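Local coordinates for neutral ceramidase (PDB 2ZWS), which hydrolyses the N-acyl linkage of ceramides to yield sphingosine and free fatty acid, and also catalyses the reverse synthesis of ceramide, at residues R300-T305 / L393-F398; L307-E312 / Y475-V480; Q371-I376 / E454-E459; F559-N564 / Y614-G619. All blocks are in the same frame, centred on the assembly; numbering follows the deposited sequence. Where two conformers were deposited one is given.

Interaction 1 (R300-T305 / L393-F398); sequences RFVDFT and LPIQMF
Arg300 and Val302 face Ile395 and Leu393 as the two hydrogen-bonded pairs of an antiparallel strand pairing. In the first pair Arg300 N donates to Ile395 O at 2.9 Å, and Ile395 N returns a bond of 2.8 Å to Arg300 O. In the second, Val302 N reaches Leu393 O at 2.8 Å and Leu393 N reaches Val302 O at 2.9 Å. Phe301 and Pro394 make the non-hydrogen-bonded pair between them, where proline has no N-H to give and none is needed. CA-H...O contacts tighten this middle pair: Pro394 CA approaches Arg300 O, and Phe301 CA approaches Leu393 O.

Both strands belong to a four-stranded mixed sheet of the N-terminal region. Within it 295-303 is an outermost strand and 392-400 is its neighbour. The short segments run at 139° to each other, a marked twist.

Apolar contacts lie on both faces. Beside Arg300, the CG2 branch of Val302 meets Ile395 CG1 at 3.8 Å; this branch stands anti to the carbonyl carbon, which turns it toward the isoleucine. The same methyl also covers the centre of the Arg300 guanidinium. Just beyond the strand, Phe304 turns back over Leu393. Leu393 CD1 sits almost centrally over one face of the Phe304 ring, 3.7 Å from the centroid and 8° off the normal, a CH-pi contact. Helix 471-488 covers this face through Tyr475, Leu478 and Phe479. On the other face, Phe301 CE1 touches Pro394 CB at 3.9 Å. The ring and the proline also pack on Gln68, which is inferred to bind substrate.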
# COMPACT_ATOMS: atom_id res chain seq x y z
N ARG A 300 -17.08 12.93 -2.25
CA ARG A 300 -17.06 14.29 -1.75
C ARG A 300 -15.73 14.58 -1.08
O ARG A 300 -15.31 13.81 -0.23
CB ARG A 300 -18.16 14.41 -0.67
CG ARG A 300 -19.02 15.55 -0.92
CD ARG A 300 -19.30 16.33 0.32
NE ARG A 300 -19.93 15.62 1.43
CZ ARG A 300 -20.18 16.22 2.59
NH1 ARG A 300 -19.85 17.49 2.74
NH2 ARG A 300 -20.76 15.56 3.60
N PHE A 301 -15.09 15.70 -1.43
CA PHE A 301 -14.10 16.30 -0.54
C PHE A 301 -14.81 17.06 0.58
O PHE A 301 -15.67 17.91 0.32
CB PHE A 301 -13.15 17.24 -1.26
CG PHE A 301 -12.06 16.55 -2.04
CD1 PHE A 301 -11.11 15.75 -1.40
CD2 PHE A 301 -11.92 16.75 -3.42
CE1 PHE A 301 -10.07 15.14 -2.10
CE2 PHE A 301 -10.88 16.12 -4.16
CZ PHE A 301 -9.98 15.31 -3.50
N VAL A 302 -14.45 16.75 1.82
CA VAL A 302 -15.08 17.36 3.01
C VAL A 302 -14.07 18.20 3.78
O VAL A 302 -13.01 17.71 4.14
CB VAL A 302 -15.66 16.27 3.96
CG1 VAL A 302 -16.40 16.91 5.11
CG2 VAL A 302 -16.58 15.34 3.18
N ASP A 303 -14.42 19.46 4.03
CA ASP A 303 -13.58 20.28 4.89
C ASP A 303 -13.83 19.90 6.37
O ASP A 303 -14.95 20.07 6.92
CB ASP A 303 -13.86 21.76 4.64
CG ASP A 303 -12.87 22.67 5.38
OD1 ASP A 303 -12.03 22.19 6.18
OD2 ASP A 303 -12.92 23.90 5.12
N PHE A 304 -12.79 19.33 6.99
CA PHE A 304 -12.89 18.83 8.38
C PHE A 304 -12.83 19.96 9.41
O PHE A 304 -13.21 19.77 10.58
CB PHE A 304 -11.80 17.75 8.63
CG PHE A 304 -12.29 16.35 8.41
CD1 PHE A 304 -13.06 16.03 7.29
CD2 PHE A 304 -11.97 15.34 9.32
CE1 PHE A 304 -13.54 14.72 7.10
CE2 PHE A 304 -12.45 14.05 9.13
CZ PHE A 304 -13.24 13.74 8.03
N THR A 305 -12.38 21.14 8.99
CA THR A 305 -12.20 22.27 9.93
C THR A 305 -13.57 22.75 10.43
O THR A 305 -14.44 23.14 9.63
CB THR A 305 -11.39 23.39 9.27
OG1 THR A 305 -10.09 22.89 8.91
CG2 THR A 305 -11.21 24.57 10.23
N LEU A 393 -10.73 16.21 3.18
CA LEU A 393 -10.55 14.76 3.04
C LEU A 393 -11.61 14.12 2.15
O LEU A 393 -12.77 14.54 2.18
CB LEU A 393 -10.54 14.08 4.42
CG LEU A 393 -9.32 14.46 5.30
CD1 LEU A 393 -9.55 13.91 6.66
CD2 LEU A 393 -8.05 13.89 4.69
N PRO A 394 -11.22 13.12 1.35
CA PRO A 394 -12.15 12.47 0.44
C PRO A 394 -12.97 11.41 1.18
O PRO A 394 -12.42 10.62 1.98
CB PRO A 394 -11.22 11.79 -0.57
CG PRO A 394 -9.99 11.40 0.24
CD PRO A 394 -9.85 12.54 1.27
N ILE A 395 -14.27 11.41 0.88
CA ILE A 395 -15.18 10.37 1.35
C ILE A 395 -15.80 9.79 0.06
O ILE A 395 -16.26 10.55 -0.80
CB ILE A 395 -16.29 10.97 2.25
CG1 ILE A 395 -15.73 11.68 3.51
CG2 ILE A 395 -17.34 9.90 2.59
CD1 ILE A 395 -14.94 10.75 4.40
N GLN A 396 -15.82 8.46 -0.07
CA GLN A 396 -16.24 7.83 -1.30
C GLN A 396 -16.92 6.51 -1.00
O GLN A 396 -16.51 5.78 -0.07
CB GLN A 396 -15.00 7.58 -2.16
CG GLN A 396 -15.35 7.08 -3.58
CD GLN A 396 -14.10 6.90 -4.40
OE1 GLN A 396 -13.16 6.28 -3.93
NE2 GLN A 396 -14.08 7.47 -5.63
N MET A 397 -17.91 6.19 -1.84
CA MET A 397 -18.57 4.89 -1.79
C MET A 397 -18.87 4.43 -3.20
O MET A 397 -19.30 5.23 -4.05
CB MET A 397 -19.90 4.94 -1.03
CG MET A 397 -19.79 5.24 0.45
SD MET A 397 -21.38 5.38 1.30
CE MET A 397 -22.09 3.77 0.94
N PHE A 398 -18.59 3.14 -3.47
CA PHE A 398 -19.02 2.50 -4.71
C PHE A 398 -20.16 1.56 -4.36
O PHE A 398 -20.13 0.90 -3.32
CB PHE A 398 -17.92 1.61 -5.30
CG PHE A 398 -16.80 2.35 -5.99
CD1 PHE A 398 -16.83 3.73 -6.18
CD2 PHE A 398 -15.72 1.63 -6.48
CE1 PHE A 398 -15.78 4.39 -6.82
CE2 PHE A 398 -14.67 2.28 -7.14
CZ PHE A 398 -14.71 3.65 -7.32

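Interaction 2 (L307-E312 / Y475-V480); sequences LPIRPE and YQQLFV
The Arg310 guanidinium carries the Gln477 amide on one face, their planes 12° apart in a stack. Arg310 NH1 lies 3.7 Å from Gln477 CD. At the edge, in the guanidinium plane, is Glu312 OE2, which takes a salt bridge from Arg310 NE at 2.8 Å. Glu312 was modelled in two conformers, so this salt bridge is doubtful. Asp481 adds a second salt bridge, to Arg310 NH2.

Gln477 gets to the strand because its side chain is fully extended, with CG anti to the backbone N (chi1 174°). Its amide end lies against the backbone, near Pro308 O and Arg310 N. The amide is probably turned over as modelled, so its individual atoms are uncertain. Ile309 crosses the Gln477 side chain at a slant, its CG2 against the amide end. Further back, Leu307 and Leu478 meet tip to tip, with Leu307 CD2 at 4.1 Å from Leu478 CD1.

Residues 308-309 pair with 319-320 in a small two-stranded antiparallel sheet. That sheet lies on one side of helix 471-488. From the same helix, Tyr475 and Phe479 pack on strand 392-400, while Gln476 and Val480 touch helix 414-428.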
# COMPACT_ATOMS: atom_id res chain seq x y z
N LEU A 307 -16.05 21.05 11.44
CA LEU A 307 -17.14 20.24 10.94
C LEU A 307 -18.18 19.94 12.02
O LEU A 307 -17.85 19.31 13.02
CB LEU A 307 -16.62 18.93 10.36
CG LEU A 307 -17.65 17.99 9.72
CD1 LEU A 307 -18.27 18.61 8.47
CD2 LEU A 307 -16.96 16.66 9.37
N PRO A 308 -19.43 20.37 11.82
CA PRO A 308 -20.48 20.07 12.79
C PRO A 308 -20.87 18.60 12.75
O PRO A 308 -21.01 18.01 11.68
CB PRO A 308 -21.66 20.92 12.32
CG PRO A 308 -21.08 21.94 11.39
CD PRO A 308 -19.97 21.18 10.71
N ILE A 309 -21.05 18.01 13.93
CA ILE A 309 -21.50 16.64 14.04
C ILE A 309 -22.85 16.59 14.75
O ILE A 309 -23.00 17.12 15.87
CB ILE A 309 -20.50 15.74 14.81
CG1 ILE A 309 -19.08 16.01 14.30
CG2 ILE A 309 -20.89 14.27 14.64
CD1 ILE A 309 -17.99 15.56 15.20
N ARG A 310 -23.81 15.93 14.12
CA ARG A 310 -25.17 15.86 14.67
C ARG A 310 -25.23 14.96 15.90
O ARG A 310 -24.48 13.97 16.00
CB ARG A 310 -26.16 15.40 13.59
CG ARG A 310 -26.17 16.31 12.35
CD ARG A 310 -27.38 16.06 11.48
NE ARG A 310 -27.46 14.68 10.99
CZ ARG A 310 -26.83 14.22 9.90
NH1 ARG A 310 -26.05 15.01 9.18
NH2 ARG A 310 -26.99 12.96 9.55
N PRO A 311 -26.10 15.30 16.88
CA PRO A 311 -26.18 14.51 18.12
C PRO A 311 -26.41 13.01 17.97
O PRO A 311 -25.98 12.25 18.84
CB PRO A 311 -27.34 15.16 18.90
CG PRO A 311 -28.01 16.10 17.97
CD PRO A 311 -27.00 16.46 16.91
N GLU A 312 -27.09 12.58 16.90
CA GLU A 312 -27.31 11.15 16.66
C GLU A 312 -26.02 10.33 16.61
O GLU A 312 -26.05 9.11 16.82
CB GLU A 312 -28.15 10.93 15.39
CG GLU A 312 -27.71 11.73 14.18
CD GLU A 312 -28.82 11.96 13.16
OE1 GLU A 312 -29.47 10.98 12.75
OE2 GLU A 312 -29.03 13.13 12.75
N TYR A 475 -16.81 10.71 10.80
CA TYR A 475 -16.76 9.78 9.66
C TYR A 475 -18.06 8.98 9.54
O TYR A 475 -18.54 8.74 8.45
CB TYR A 475 -15.58 8.84 9.78
CG TYR A 475 -14.27 9.41 9.32
CD1 TYR A 475 -13.99 9.58 7.96
CD2 TYR A 475 -13.27 9.75 10.25
CE1 TYR A 475 -12.77 10.08 7.53
CE2 TYR A 475 -12.05 10.23 9.84
CZ TYR A 475 -11.79 10.39 8.47
OH TYR A 475 -10.58 10.85 8.01
N GLN A 476 -18.64 8.58 10.67
CA GLN A 476 -19.87 7.81 10.60
C GLN A 476 -20.99 8.66 9.98
O GLN A 476 -21.71 8.19 9.09
CB GLN A 476 -20.28 7.31 11.99
CG GLN A 476 -21.38 6.27 11.96
CD GLN A 476 -21.41 5.44 13.23
OE1 GLN A 476 -20.37 4.96 13.70
NE2 GLN A 476 -22.60 5.24 13.78
N GLN A 477 -21.09 9.91 10.41
CA GLN A 477 -22.09 10.83 9.84
C GLN A 477 -21.88 11.01 8.34
O GLN A 477 -22.84 10.96 7.57
CB GLN A 477 -21.95 12.19 10.49
CG GLN A 477 -22.83 13.26 9.87
CD GLN A 477 -22.73 14.54 10.64
OE1 GLN A 477 -22.14 15.52 10.18
NE2 GLN A 477 -23.25 14.52 11.86
N LEU A 478 -20.63 11.22 7.94
CA LEU A 478 -20.31 11.45 6.53
C LEU A 478 -20.68 10.26 5.65
O LEU A 478 -21.28 10.42 4.57
CB LEU A 478 -18.83 11.80 6.38
CG LEU A 478 -18.42 13.15 7.00
CD1 LEU A 478 -16.91 13.30 6.99
CD2 LEU A 478 -19.08 14.33 6.32
N PHE A 479 -20.30 9.07 6.10
CA PHE A 479 -20.66 7.86 5.36
C PHE A 479 -22.15 7.55 5.37
O PHE A 479 -22.70 7.07 4.37
CB PHE A 479 -19.81 6.67 5.84
CG PHE A 479 -18.43 6.65 5.24
CD1 PHE A 479 -18.26 6.37 3.88
CD2 PHE A 479 -17.29 6.89 6.02
CE1 PHE A 479 -16.99 6.35 3.30
CE2 PHE A 479 -15.99 6.85 5.41
CZ PHE A 479 -15.87 6.58 4.04
N VAL A 480 -22.82 7.77 6.51
CA VAL A 480 -24.27 7.52 6.52
C VAL A 480 -24.98 8.49 5.57
O VAL A 480 -25.84 8.06 4.77
CB VAL A 480 -24.84 7.60 7.95
CG1 VAL A 480 -26.38 7.74 7.92
CG2 VAL A 480 -24.43 6.35 8.69

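Interaction 3 (Q371-I376 / E454-E459); sequences QAEKTI and EYAAQE
Tyr455 meets the turn 371-374 with its hydroxyl. CG is anti to the backbone N (chi1 -177°), which carries the ring out to the turn. Tyr455 OH donates to Gln371 O at 2.6 Å, the donor lying 20° from the carbonyl plane. Gln371 O also accepts Lys374 N, the bond that closes this type II' turn. Lys374 lies across the phenol, with CE 3.4 Å from Tyr455 OH. Lys374 NZ is bonded to Gln371 OE1 at 2.8 Å, and to Thr465 O and Ala325 O. Glu373 OE2 sits at the ring edge, in its plane, with the carboxylate 89° to the ring; its salt bridge is to Arg452.

Ala456 follows and adjoins Glu373. The fit of this pair is doubtful, because parts of it are modelled too close.

Gln458 leaves the helix with positive phi, and its bent side chain folds back. NE2 lies 3.4 Å above the plane of the Tyr455 ring, over its centre, and bonds to Tyr455 O at 2.8 Å. OE1 meets Lys374 CA and is linked to Thr375 N through a water, whose leg to OE1 is doubtfully short.

The contact thus rests mainly on polar groups. Two donors hold the Gln371 carbonyl. The lysine ammonium near the phenol may make that hydroxyl a better donor, though the Glu373 carboxylate at the ring edge may offset this.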
# COMPACT_ATOMS: atom_id res chain seq x y z
N GLN A 371 -9.75 18.87 22.32
CA GLN A 371 -9.01 17.60 22.14
C GLN A 371 -9.18 16.60 23.30
O GLN A 371 -8.72 15.46 23.23
CB GLN A 371 -7.52 17.87 21.88
CG GLN A 371 -7.22 18.49 20.51
CD GLN A 371 -7.29 17.46 19.38
OE1 GLN A 371 -7.36 16.26 19.63
NE2 GLN A 371 -7.26 17.94 18.13
N ALA A 372 -9.85 17.05 24.38
CA ALA A 372 -10.34 16.18 25.46
C ALA A 372 -9.20 15.47 26.17
O ALA A 372 -8.27 16.13 26.65
CB ALA A 372 -11.42 15.19 24.92
N GLU A 373 -9.20 14.14 26.21
CA GLU A 373 -8.17 13.45 27.00
C GLU A 373 -6.77 13.44 26.40
O GLU A 373 -5.81 13.00 27.03
CB GLU A 373 -8.62 12.06 27.50
CG GLU A 373 -9.52 11.25 26.64
CD GLU A 373 -10.95 11.79 26.52
OE1 GLU A 373 -11.73 11.84 27.51
OE2 GLU A 373 -11.29 12.13 25.39
N LYS A 374 -6.63 13.93 25.18
CA LYS A 374 -5.32 14.03 24.57
C LYS A 374 -4.41 15.03 25.29
O LYS A 374 -4.86 16.11 25.68
CB LYS A 374 -5.49 14.46 23.11
CG LYS A 374 -4.17 14.45 22.28
CD LYS A 374 -4.42 14.87 20.81
CE LYS A 374 -5.04 13.72 20.02
NZ LYS A 374 -5.59 14.28 18.74
N THR A 375 -3.14 14.65 25.47
CA THR A 375 -2.14 15.63 25.86
C THR A 375 -1.34 15.97 24.61
O THR A 375 -0.61 15.14 24.04
CB THR A 375 -1.28 15.24 27.08
OG1 THR A 375 -0.33 14.24 26.73
CG2 THR A 375 -2.16 14.74 28.22
N ILE A 376 -1.54 17.19 24.16
CA ILE A 376 -1.01 17.59 22.86
C ILE A 376 0.52 17.62 22.85
O ILE A 376 1.14 18.27 23.70
CB ILE A 376 -1.60 18.94 22.42
CG1 ILE A 376 -3.11 18.80 22.20
CG2 ILE A 376 -0.87 19.46 21.19
CD1 ILE A 376 -3.86 20.11 22.01
N GLU A 454 -12.30 4.42 22.85
CA GLU A 454 -10.88 4.18 22.63
C GLU A 454 -10.07 5.45 22.76
O GLU A 454 -8.96 5.44 23.31
CB GLU A 454 -10.65 3.59 21.23
CG GLU A 454 -11.10 2.16 21.08
CD GLU A 454 -11.37 1.77 19.65
OE1 GLU A 454 -11.12 2.59 18.74
OE2 GLU A 454 -11.86 0.65 19.43
N TYR A 455 -10.58 6.55 22.18
CA TYR A 455 -9.87 7.82 22.20
C TYR A 455 -9.51 8.20 23.62
O TYR A 455 -8.39 8.66 23.87
CB TYR A 455 -10.72 8.91 21.57
CG TYR A 455 -10.05 10.25 21.48
CD1 TYR A 455 -9.38 10.64 20.31
CD2 TYR A 455 -10.11 11.16 22.55
CE1 TYR A 455 -8.77 11.88 20.20
CE2 TYR A 455 -9.49 12.42 22.47
CZ TYR A 455 -8.83 12.77 21.27
OH TYR A 455 -8.23 13.99 21.15
N ALA A 456 -10.46 7.99 24.55
CA ALA A 456 -10.26 8.41 25.95
C ALA A 456 -9.05 7.72 26.59
O ALA A 456 -8.39 8.32 27.46
CB ALA A 456 -11.51 8.17 26.78
N ALA A 457 -8.76 6.50 26.17
CA ALA A 457 -7.63 5.74 26.71
C ALA A 457 -6.28 6.29 26.25
O ALA A 457 -5.28 6.11 26.93
CB ALA A 457 -7.77 4.27 26.37
N GLN A 458 -6.26 6.93 25.08
CA GLN A 458 -5.03 7.55 24.53
C GLN A 458 -3.84 6.60 24.43
O GLN A 458 -2.72 6.97 24.76
CB GLN A 458 -4.66 8.86 25.26
CG GLN A 458 -5.59 10.02 24.94
CD GLN A 458 -5.43 10.53 23.52
OE1 GLN A 458 -4.37 11.02 23.14
NE2 GLN A 458 -6.50 10.45 22.74
N GLU A 459 -4.09 5.39 23.96
CA GLU A 459 -3.00 4.53 23.49
C GLU A 459 -2.60 5.11 22.12
O GLU A 459 -3.13 6.13 21.72
CB GLU A 459 -3.45 3.08 23.41
CG GLU A 459 -3.69 2.45 24.80
CD GLU A 459 -3.83 0.96 24.72
OE1 GLU A 459 -4.89 0.48 24.22
OE2 GLU A 459 -2.89 0.24 25.13
O HOH W 1 -2.36 11.86 24.46

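Interaction 4 (F559-N564 / Y614-G619); sequences FLEVVN and YIRHYG
Glu561 and Tyr618 are joined side chain to side chain across the strands: Tyr618 OH donates to Glu561 OE1 at 2.8 Å. The oxygen lies at the edge of the phenol ring, in its plane, while the hydroxyl meets it from above the carboxylate plane. The two planes are 76° apart. Arg616 NE is nearby but not in contact with the carboxylate, and its charge may still stabilise it.

Phe559 O takes two bonds. His617 ND1 donates at 2.9 Å in the carbonyl plane. The ND1 bond restrains the rotation of the imidazole. Tyr618 N donates to the same Phe559 O at 3.1 Å from above that plane.

Backbone bonds continue the pairing. Glu561 and Arg616 exchange N-to-O bonds in both directions, and Val563 and Tyr614 do the same. Leu560 with His617 and Val562 with Ile615 are the non-hydrogen-bonded pairs.

Packing differs on the two faces. On the Glu561 side, Val563 and Tyr614 lie side by side. Val563 CB is over the ring, 3.9 Å from the Tyr614 centroid and 14° off the normal, a CH-pi contact. Tyr614 CG stands between its backbone N and carbonyl carbon (chi1 66°), which places the ring beside the valine. On the other face, Val562 and Ile615 are only loosely in contact, and with Leu560 and His617 they pack on strand 595-603 of another sheet.

Phe559 N also bonds to Asp579, a magnesium ligand with His37, Asp581 and Thr584. The sheet holding 560-566 and 611-622 packs against the one holding 595-603, as in the beta-sandwich of the C-terminal region.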
# COMPACT_ATOMS: atom_id res chain seq x y z
N PHE A 559 16.74 -4.99 -12.01
CA PHE A 559 18.17 -4.89 -11.70
C PHE A 559 18.90 -6.20 -11.87
O PHE A 559 20.14 -6.24 -11.78
CB PHE A 559 18.37 -4.36 -10.27
CG PHE A 559 18.01 -2.91 -10.11
CD1 PHE A 559 18.91 -1.92 -10.52
CD2 PHE A 559 16.77 -2.52 -9.60
CE1 PHE A 559 18.61 -0.57 -10.40
CE2 PHE A 559 16.45 -1.16 -9.47
CZ PHE A 559 17.37 -0.18 -9.89
N LEU A 560 18.16 -7.28 -12.07
CA LEU A 560 18.77 -8.60 -12.10
C LEU A 560 17.91 -9.59 -12.87
O LEU A 560 16.69 -9.50 -12.91
CB LEU A 560 19.02 -9.14 -10.69
CG LEU A 560 17.81 -9.62 -9.87
CD1 LEU A 560 17.54 -11.13 -10.06
CD2 LEU A 560 17.94 -9.23 -8.40
N GLU A 561 18.58 -10.58 -13.43
CA GLU A 561 17.92 -11.70 -14.08
C GLU A 561 18.69 -12.95 -13.69
O GLU A 561 19.92 -12.93 -13.69
CB GLU A 561 17.94 -11.51 -15.60
CG GLU A 561 16.89 -10.52 -16.12
CD GLU A 561 17.02 -10.19 -17.61
OE1 GLU A 561 18.03 -10.58 -18.25
OE2 GLU A 561 16.11 -9.50 -18.13
N VAL A 562 17.96 -14.02 -13.36
CA VAL A 562 18.52 -15.37 -13.27
C VAL A 562 18.18 -16.02 -14.59
O VAL A 562 16.99 -16.12 -14.94
CB VAL A 562 17.94 -16.20 -12.12
CG1 VAL A 562 18.65 -17.53 -12.05
CG2 VAL A 562 18.13 -15.48 -10.80
N VAL A 563 19.22 -16.47 -15.30
CA VAL A 563 19.08 -16.95 -16.67
C VAL A 563 19.44 -18.43 -16.76
O VAL A 563 20.53 -18.84 -16.34
CB VAL A 563 19.94 -16.12 -17.65
CG1 VAL A 563 19.74 -16.61 -19.10
CG2 VAL A 563 19.62 -14.64 -17.57
N ASN A 564 18.51 -19.21 -17.31
CA ASN A 564 18.66 -20.64 -17.56
C ASN A 564 19.19 -20.85 -18.98
O ASN A 564 18.60 -20.33 -19.94
CB ASN A 564 17.28 -21.31 -17.39
CG ASN A 564 17.30 -22.84 -17.55
OD1 ASN A 564 18.35 -23.49 -17.49
ND2 ASN A 564 16.12 -23.42 -17.73
N TYR A 614 23.13 -18.51 -15.15
CA TYR A 614 24.00 -17.41 -14.74
C TYR A 614 23.15 -16.23 -14.28
O TYR A 614 21.93 -16.25 -14.43
CB TYR A 614 24.95 -17.00 -15.87
CG TYR A 614 24.32 -16.40 -17.11
CD1 TYR A 614 23.95 -17.21 -18.20
CD2 TYR A 614 24.13 -15.03 -17.22
CE1 TYR A 614 23.39 -16.64 -19.35
CE2 TYR A 614 23.60 -14.46 -18.36
CZ TYR A 614 23.22 -15.28 -19.42
OH TYR A 614 22.70 -14.70 -20.55
N ILE A 615 23.79 -15.23 -13.70
CA ILE A 615 23.06 -14.06 -13.22
C ILE A 615 23.52 -12.81 -13.98
O ILE A 615 24.73 -12.58 -14.14
CB ILE A 615 23.21 -13.90 -11.67
CG1 ILE A 615 22.47 -15.05 -10.96
CG2 ILE A 615 22.70 -12.53 -11.19
CD1 ILE A 615 22.74 -15.16 -9.46
N ARG A 616 22.57 -12.05 -14.49
CA ARG A 616 22.84 -10.79 -15.16
C ARG A 616 22.39 -9.61 -14.29
O ARG A 616 21.31 -9.64 -13.67
CB ARG A 616 22.13 -10.75 -16.52
CG ARG A 616 22.43 -9.56 -17.37
CD ARG A 616 22.03 -9.81 -18.82
NE ARG A 616 22.24 -8.61 -19.62
CZ ARG A 616 22.03 -8.53 -20.92
NH1 ARG A 616 22.25 -7.38 -21.56
NH2 ARG A 616 21.59 -9.59 -21.58
N HIS A 617 23.21 -8.56 -14.26
CA HIS A 617 22.90 -7.33 -13.56
C HIS A 617 22.71 -6.18 -14.54
O HIS A 617 23.47 -6.04 -15.49
CB HIS A 617 24.00 -6.98 -12.54
CG HIS A 617 23.90 -5.60 -11.97
ND1 HIS A 617 22.76 -5.13 -11.33
CD2 HIS A 617 24.82 -4.61 -11.87
CE1 HIS A 617 22.98 -3.89 -10.91
NE2 HIS A 617 24.22 -3.56 -11.24
N TYR A 618 21.67 -5.38 -14.31
CA TYR A 618 21.44 -4.13 -15.04
C TYR A 618 21.40 -2.99 -14.05
O TYR A 618 20.74 -3.11 -13.02
CB TYR A 618 20.08 -4.18 -15.74
CG TYR A 618 19.85 -5.30 -16.71
CD1 TYR A 618 20.00 -5.08 -18.08
CD2 TYR A 618 19.44 -6.56 -16.29
CE1 TYR A 618 19.76 -6.10 -18.99
CE2 TYR A 618 19.20 -7.59 -17.19
CZ TYR A 618 19.37 -7.34 -18.54
OH TYR A 618 19.13 -8.34 -19.48
N GLY A 619 22.10 -1.89 -14.34
CA GLY A 619 22.11 -0.70 -13.48
C GLY A 619 22.33 0.56 -14.31
O GLY A 619 22.29 0.51 -15.54

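Interactions 1 and 4 are buried pairings of antiparallel strands, but they lie on opposite sides of the chain's centre, about 46 Å apart between centres, in different family regions. Interaction 1 is largely backbone bonds and apolar packing near the inferred substrate site. Interaction 4 adds side-chain hydrogen bonds near the magnesium site. Interactions 1 and 2 touch: Tyr475, Leu478 and Phe479 of helix 471-488 pack on the strands of interaction 1, and the same helix carries Gln477 to the 307-312 segment. Interactions 2 and 3 are only partly buried and join a helix to irregular or short-stranded chain. Their polar side chains do much of the work. Interaction 3 touches none of the others.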